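Local coordinates for protein O-methyltransferase (PDB 3MCZ) that probably transfers a methyl group from S-adenosylmethionine to an oxygen of a substrate not yet identified, and forms a dimer, at residues F50-T55 / A63-M68; L76-A81 / D91-T96. All blocks are in the same frame, centred on the assembly; numbering follows the deposited sequence. Where two conformers were deposited one is given.

Interaction 1: F50-T55 / A63-M68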
loop_
_atom_site.group_PDB
_atom_site.type_symbol
_atom_site.label_atom_id
_atom_site.label_comp_id
_atom_site.label_asym_id
_atom_site.label_seq_id
_atom_site.Cartn_x
_atom_site.Cartn_y
_atom_site.Cartn_z
ATOM N N PHE A 50 -2.789 -7.110 18.969
ATOM C CA PHE A 50 -1.510 -7.605 19.496
ATOM C C PHE A 50 -1.357 -7.499 21.021
ATOM O O PHE A 50 -0.460 -8.123 21.615
ATOM C CB PHE A 50 -0.347 -6.915 18.797
ATOM C CG PHE A 50 -0.348 -7.103 17.317
ATOM C CD1 PHE A 50 -0.254 -8.364 16.764
ATOM C CD2 PHE A 50 -0.454 -5.997 16.454
ATOM C CE1 PHE A 50 -0.240 -8.522 15.374
ATOM C CE2 PHE A 50 -0.442 -6.154 15.075
ATOM C CZ PHE A 50 -0.338 -7.424 14.535
ATOM N N ASP A 51 -2.232 -6.719 21.645
ATOM C CA ASP A 51 -2.306 -6.666 23.090
ATOM C C ASP A 51 -2.887 -7.980 23.605
ATOM O O ASP A 51 -2.478 -8.457 24.664
ATOM C CB ASP A 51 -3.164 -5.480 23.554
ATOM C CG ASP A 51 -2.400 -4.161 23.545
ATOM O OD1 ASP A 51 -1.447 -4.006 22.752
ATOM O OD2 ASP A 51 -2.741 -3.274 24.355
ATOM N N LEU A 52 -3.848 -8.554 22.877
ATOM C CA LEU A 52 -4.432 -9.854 23.267
ATOM C C LEU A 52 -3.427 -10.991 23.118
ATOM O O LEU A 52 -3.349 -11.885 23.973
ATOM C CB LEU A 52 -5.693 -10.172 22.455
ATOM C CG LEU A 52 -6.512 -11.383 22.936
ATOM C CD1 LEU A 52 -7.191 -11.126 24.298
ATOM C CD2 LEU A 52 -7.541 -11.783 21.881
ATOM N N THR A 53 -2.640 -10.945 22.043
ATOM C CA THR A 53 -1.698 -12.003 21.717
ATOM C C THR A 53 -0.319 -11.825 22.386
ATOM O O THR A 53 0.640 -12.469 21.989
ATOM C CB THR A 53 -1.557 -12.151 20.155
ATOM O OG1 THR A 53 -1.278 -10.879 19.555
ATOM C CG2 THR A 53 -2.846 -12.682 19.549
ATOM N N GLN A 54 -0.224 -10.981 23.416
ATOM C CA GLN A 54 0.980 -10.943 24.275
ATOM C C GLN A 54 1.192 -12.296 24.947
ATOM O O GLN A 54 2.322 -12.682 25.273
ATOM C CB GLN A 54 0.876 -9.854 25.335
ATOM C CG GLN A 54 1.199 -8.444 24.801
ATOM C CD GLN A 54 1.187 -7.403 25.913
ATOM O OE1 GLN A 54 0.154 -7.190 26.565
ATOM N NE2 GLN A 54 2.341 -6.761 26.147
ATOM N N THR A 55 0.104 -13.020 25.142
ATOM C CA THR A 55 0.212 -14.431 25.457
ATOM C C THR A 55 -0.537 -15.262 24.405
ATOM O O THR A 55 -1.364 -14.736 23.655
ATOM C CB THR A 55 -0.238 -14.713 26.896
ATOM O OG1 THR A 55 0.025 -16.081 27.194
ATOM C CG2 THR A 55 -1.720 -14.385 27.100
ATOM N N ALA A 63 -11.490 -14.894 18.676
ATOM C CA ALA A 63 -12.832 -14.654 18.128
ATOM C C ALA A 63 -13.818 -14.325 19.225
ATOM O O ALA A 63 -14.631 -13.414 19.072
ATOM C CB ALA A 63 -13.326 -15.862 17.315
ATOM N N ALA A 64 -13.729 -15.054 20.331
ATOM C CA ALA A 64 -14.618 -14.809 21.480
ATOM C C ALA A 64 -14.377 -13.406 22.041
ATOM O O ALA A 64 -15.336 -12.695 22.337
ATOM C CB ALA A 64 -14.424 -15.849 22.549
ATOM N N SER A 65 -13.106 -13.016 22.168
ATOM C CA SER A 65 -12.729 -11.707 22.708
ATOM C C SER A 65 -13.247 -10.559 21.882
ATOM O O SER A 65 -13.713 -9.570 22.432
ATOM C CB SER A 65 -11.201 -11.555 22.794
ATOM O OG SER A 65 -10.668 -12.264 23.900
ATOM N N PHE A 66 -13.105 -10.674 20.563
ATOM C CA PHE A 66 -13.405 -9.598 19.636
ATOM C C PHE A 66 -14.773 -9.723 18.971
ATOM O O PHE A 66 -15.147 -8.866 18.172
ATOM C CB PHE A 66 -12.316 -9.540 18.540
ATOM C CG PHE A 66 -11.056 -8.882 18.996
ATOM C CD1 PHE A 66 -9.991 -9.625 19.467
ATOM C CD2 PHE A 66 -10.951 -7.500 18.984
ATOM C CE1 PHE A 66 -8.828 -8.999 19.924
ATOM C CE2 PHE A 66 -9.800 -6.868 19.428
ATOM C CZ PHE A 66 -8.734 -7.619 19.905
ATOM N N GLY A 67 -15.493 -10.804 19.239
ATOM C CA GLY A 67 -16.770 -11.034 18.571
ATOM C C GLY A 67 -16.649 -11.327 17.079
ATOM O O GLY A 67 -17.494 -10.901 16.279
HETATM N N MSE A 68 -15.618 -12.079 16.703
HETATM C CA MSE A 68 -15.421 -12.462 15.306
HETATM C C MSE A 68 -15.973 -13.865 15.021
HETATM O O MSE A 68 -16.149 -14.675 15.934
HETATM C CB MSE A 68 -13.933 -12.483 14.971
HETATM C CG MSE A 68 -13.229 -11.150 15.084
HETATM SE SE MSE A 68 -11.346 -11.409 14.930
HETATM C CE MSE A 68 -10.747 -9.554 15.224
#

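Interaction 2: L76-A81 / D91-T96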
loop_
_atom_site.group_PDB
_atom_site.type_symbol
_atom_site.label_atom_id
_atom_site.label_comp_id
_atom_site.label_asym_id
_atom_site.label_seq_id
_atom_site.Cartn_x
_atom_site.Cartn_y
_atom_site.Cartn_z
ATOM N N LEU A 76 -7.171 -14.471 9.451
ATOM C CA LEU A 76 -6.394 -13.290 9.761
ATOM C C LEU A 76 -5.132 -13.676 10.530
ATOM O O LEU A 76 -4.059 -13.175 10.234
ATOM C CB LEU A 76 -7.203 -12.295 10.556
ATOM C CG LEU A 76 -6.424 -11.030 10.998
ATOM C CD1 LEU A 76 -5.913 -10.169 9.864
ATOM C CD2 LEU A 76 -7.304 -10.238 11.947
ATOM N N LEU A 77 -5.273 -14.558 11.515
ATOM C CA LEU A 77 -4.149 -14.858 12.376
ATOM C C LEU A 77 -3.063 -15.543 11.568
ATOM O O LEU A 77 -1.889 -15.265 11.762
ATOM C CB LEU A 77 -4.561 -15.705 13.569
ATOM C CG LEU A 77 -5.492 -15.040 14.584
ATOM C CD1 LEU A 77 -6.231 -16.103 15.368
ATOM C CD2 LEU A 77 -4.694 -14.106 15.521
ATOM N N HIS A 78 -3.474 -16.455 10.684
ATOM C CA HIS A 78 -2.531 -17.089 9.763
ATOM C C HIS A 78 -1.799 -16.102 8.882
ATOM O O HIS A 78 -0.594 -16.195 8.726
ATOM C CB HIS A 78 -3.232 -18.206 8.958
ATOM C CG HIS A 78 -3.539 -19.419 9.778
ATOM N ND1 HIS A 78 -4.816 -19.911 9.933
ATOM C CD2 HIS A 78 -2.730 -20.250 10.476
ATOM C CE1 HIS A 78 -4.783 -20.986 10.703
ATOM N NE2 HIS A 78 -3.530 -21.201 11.061
ATOM N N ALA A 79 -2.492 -15.113 8.333
ATOM C CA ALA A 79 -1.832 -14.103 7.528
ATOM C C ALA A 79 -0.850 -13.247 8.345
ATOM O O ALA A 79 0.248 -12.907 7.853
ATOM C CB ALA A 79 -2.893 -13.187 6.811
ATOM N N LEU A 80 -1.221 -12.922 9.587
ATOM C CA LEU A 80 -0.321 -12.196 10.491
ATOM C C LEU A 80 0.921 -13.011 10.871
ATOM O O LEU A 80 2.034 -12.473 10.934
ATOM C CB LEU A 80 -1.061 -11.763 11.739
ATOM C CG LEU A 80 -2.137 -10.696 11.508
ATOM C CD1 LEU A 80 -2.911 -10.419 12.808
ATOM C CD2 LEU A 80 -1.475 -9.363 10.961
ATOM N N ALA A 81 0.747 -14.311 11.058
ATOM C CA ALA A 81 1.869 -15.197 11.322
ATOM C C ALA A 81 2.828 -15.237 10.116
ATOM O O ALA A 81 4.068 -15.095 10.249
ATOM C CB ALA A 81 1.360 -16.590 11.673
ATOM N N ASP A 91 -1.894 -24.896 18.110
ATOM C CA ASP A 91 -3.026 -24.118 17.596
ATOM C C ASP A 91 -3.076 -22.678 18.130
ATOM O O ASP A 91 -4.035 -21.977 17.870
ATOM C CB ASP A 91 -4.340 -24.810 17.936
ATOM C CG ASP A 91 -4.517 -26.131 17.199
ATOM O OD1 ASP A 91 -3.965 -26.284 16.087
ATOM O OD2 ASP A 91 -5.226 -27.017 17.731
ATOM N N ALA A 92 -2.048 -22.251 18.866
ATOM C CA ALA A 92 -2.034 -20.934 19.498
ATOM C C ALA A 92 -1.123 -19.940 18.761
ATOM O O ALA A 92 -0.101 -20.320 18.168
ATOM C CB ALA A 92 -1.609 -21.067 20.986
ATOM N N PHE A 93 -1.494 -18.669 18.825
ATOM C CA PHE A 93 -0.749 -17.589 18.216
ATOM C C PHE A 93 -0.323 -16.612 19.284
ATOM O O PHE A 93 -1.143 -16.203 20.117
ATOM C CB PHE A 93 -1.633 -16.838 17.213
ATOM C CG PHE A 93 -2.004 -17.644 16.001
ATOM C CD1 PHE A 93 -3.111 -18.473 16.024
ATOM C CD2 PHE A 93 -1.255 -17.567 14.825
ATOM C CE1 PHE A 93 -3.465 -19.225 14.902
ATOM C CE2 PHE A 93 -1.634 -18.308 13.697
ATOM C CZ PHE A 93 -2.728 -19.140 13.758
ATOM N N ARG A 94 0.947 -16.230 19.217
ATOM C CA ARG A 94 1.522 -15.267 20.142
ATOM C C ARG A 94 2.440 -14.316 19.378
ATOM O O ARG A 94 2.943 -14.642 18.298
ATOM C CB ARG A 94 2.275 -15.975 21.280
ATOM C CG ARG A 94 3.592 -16.622 20.880
ATOM C CD ARG A 94 4.313 -17.234 22.090
ATOM N NE ARG A 94 5.619 -17.755 21.699
ATOM C CZ ARG A 94 5.783 -18.873 21.005
ATOM N NH1 ARG A 94 4.723 -19.584 20.640
ATOM N NH2 ARG A 94 7.000 -19.286 20.677
ATOM N N ASN A 95 2.628 -13.125 19.934
ATOM C CA ASN A 95 3.462 -12.100 19.328
ATOM C C ASN A 95 4.899 -12.509 19.140
ATOM O O ASN A 95 5.517 -13.090 20.025
ATOM C CB ASN A 95 3.479 -10.841 20.188
ATOM C CG ASN A 95 2.141 -10.169 20.255
ATOM O OD1 ASN A 95 1.282 -10.414 19.417
ATOM N ND2 ASN A 95 1.965 -9.294 21.237
ATOM N N THR A 96 5.451 -12.120 18.002
ATOM C CA THR A 96 6.884 -12.213 17.786
ATOM C C THR A 96 7.595 -11.075 18.523
ATOM O O THR A 96 6.947 -10.158 19.034
ATOM C CB THR A 96 7.223 -12.095 16.323
ATOM O OG1 THR A 96 6.682 -10.860 15.825
ATOM C CG2 THR A 96 6.626 -13.286 15.572
#

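Interaction 1: F50-T55 / A63-M68
Leu52 reaches across to Ser65 and Phe66, and every contact between the two segments passes through its side chain. Ahead of it, Phe50 packs its ring on Ala44, Leu85 and Leu103, as suits a large apolar residue, and the carboxylate of Asp51 is hydrogen-bonded to Thr105. Leu52 then carries CG anti to its backbone N (chi1 -170°), which aims both methyls at the end of helix 59-66. CD2 meets the rim of the Phe66 ring near its plane, 3.6 Å from CE1, while the two side chains run past each other in opposite directions. The other branch touches a polar partner: CD1 lies 3.7 Å from Ser65 OG, a van der Waals approach. A small polar residue suits this exposed side of the helix; its CB and OG leave room for the leucine methyls, and the hydroxyl also bonds weakly to Glu61 O one turn back. Beyond Leu52, Thr53 and Gln54 take their hydrogen bonds elsewhere. Helix 59-66 closes at Gly67, whose positive phi (68°) favours glycine, and Met68 N donates a hydrogen bond to Ala63 O (2.9 Å). The contact ties residues 50-52 to helix 59-66 inside the dimerisation domain, whose helices and two-stranded wing are consistent with a winged-helix fold.

Interaction 2: L76-A81 / D91-T96
Phe93 lays its ring against Leu77, His78 and Ala81, fixing one strand of a two-stranded antiparallel hairpin to helix 70-82. This is the winged-helix pattern, in which a beta wing folds back on the helix before it. The contact is aromatic and apolar, with no hydrogen bond between the segments. In the CH-pi contact, Leu77 CB stands 3.7 Å from the centroid of the Phe93 ring and only 3° off its normal. Leucine suits this place because, with CB over the centre of the face, its CD1 branch extends the cover past the rim at Phe93 CD1, 4.0 Å away. Ala81, one turn on, is small enough to let the ring edge approach, its CB 4.0 Å from Phe93 CE2. The aromatic pair is T-shaped: the edge of Phe93 points at the face of His78, with planes at 75° and centroids 5.1 Å apart. His78 NE2, which also lies near Phe93 CZ, is hydrogen-bonded to Lys88 NZ, which probably limits the rotation of the imidazole. Phe93 CG lies anti to its own carbonyl carbon (chi1 -67°), and CZ thereby comes within 3.5 Å of His78 CD2.

How the interactions relate
Interactions 1 and 2 come in series along the chain and lie about 11 Å apart, centre to centre, within the O-methyltransferase dimerisation domain. Helices 59-66 and 70-82, one used by each contact, are consecutive. Asn95, at the end of the strand of interaction 2, joins the two directly: its OD1 lies 2.6 Å from Thr53 OG1 and its ND2 2.7 Å from Phe50 O, both probable hydrogen bonds. An amide suits this post because it can donate and accept at once. Interaction 1 is a surface contact, whereas interaction 2 is buried. Both adjoin the second subunit, where Leu132 packs on Met68 and Leu76, consistent with a domain that serves dimerisation.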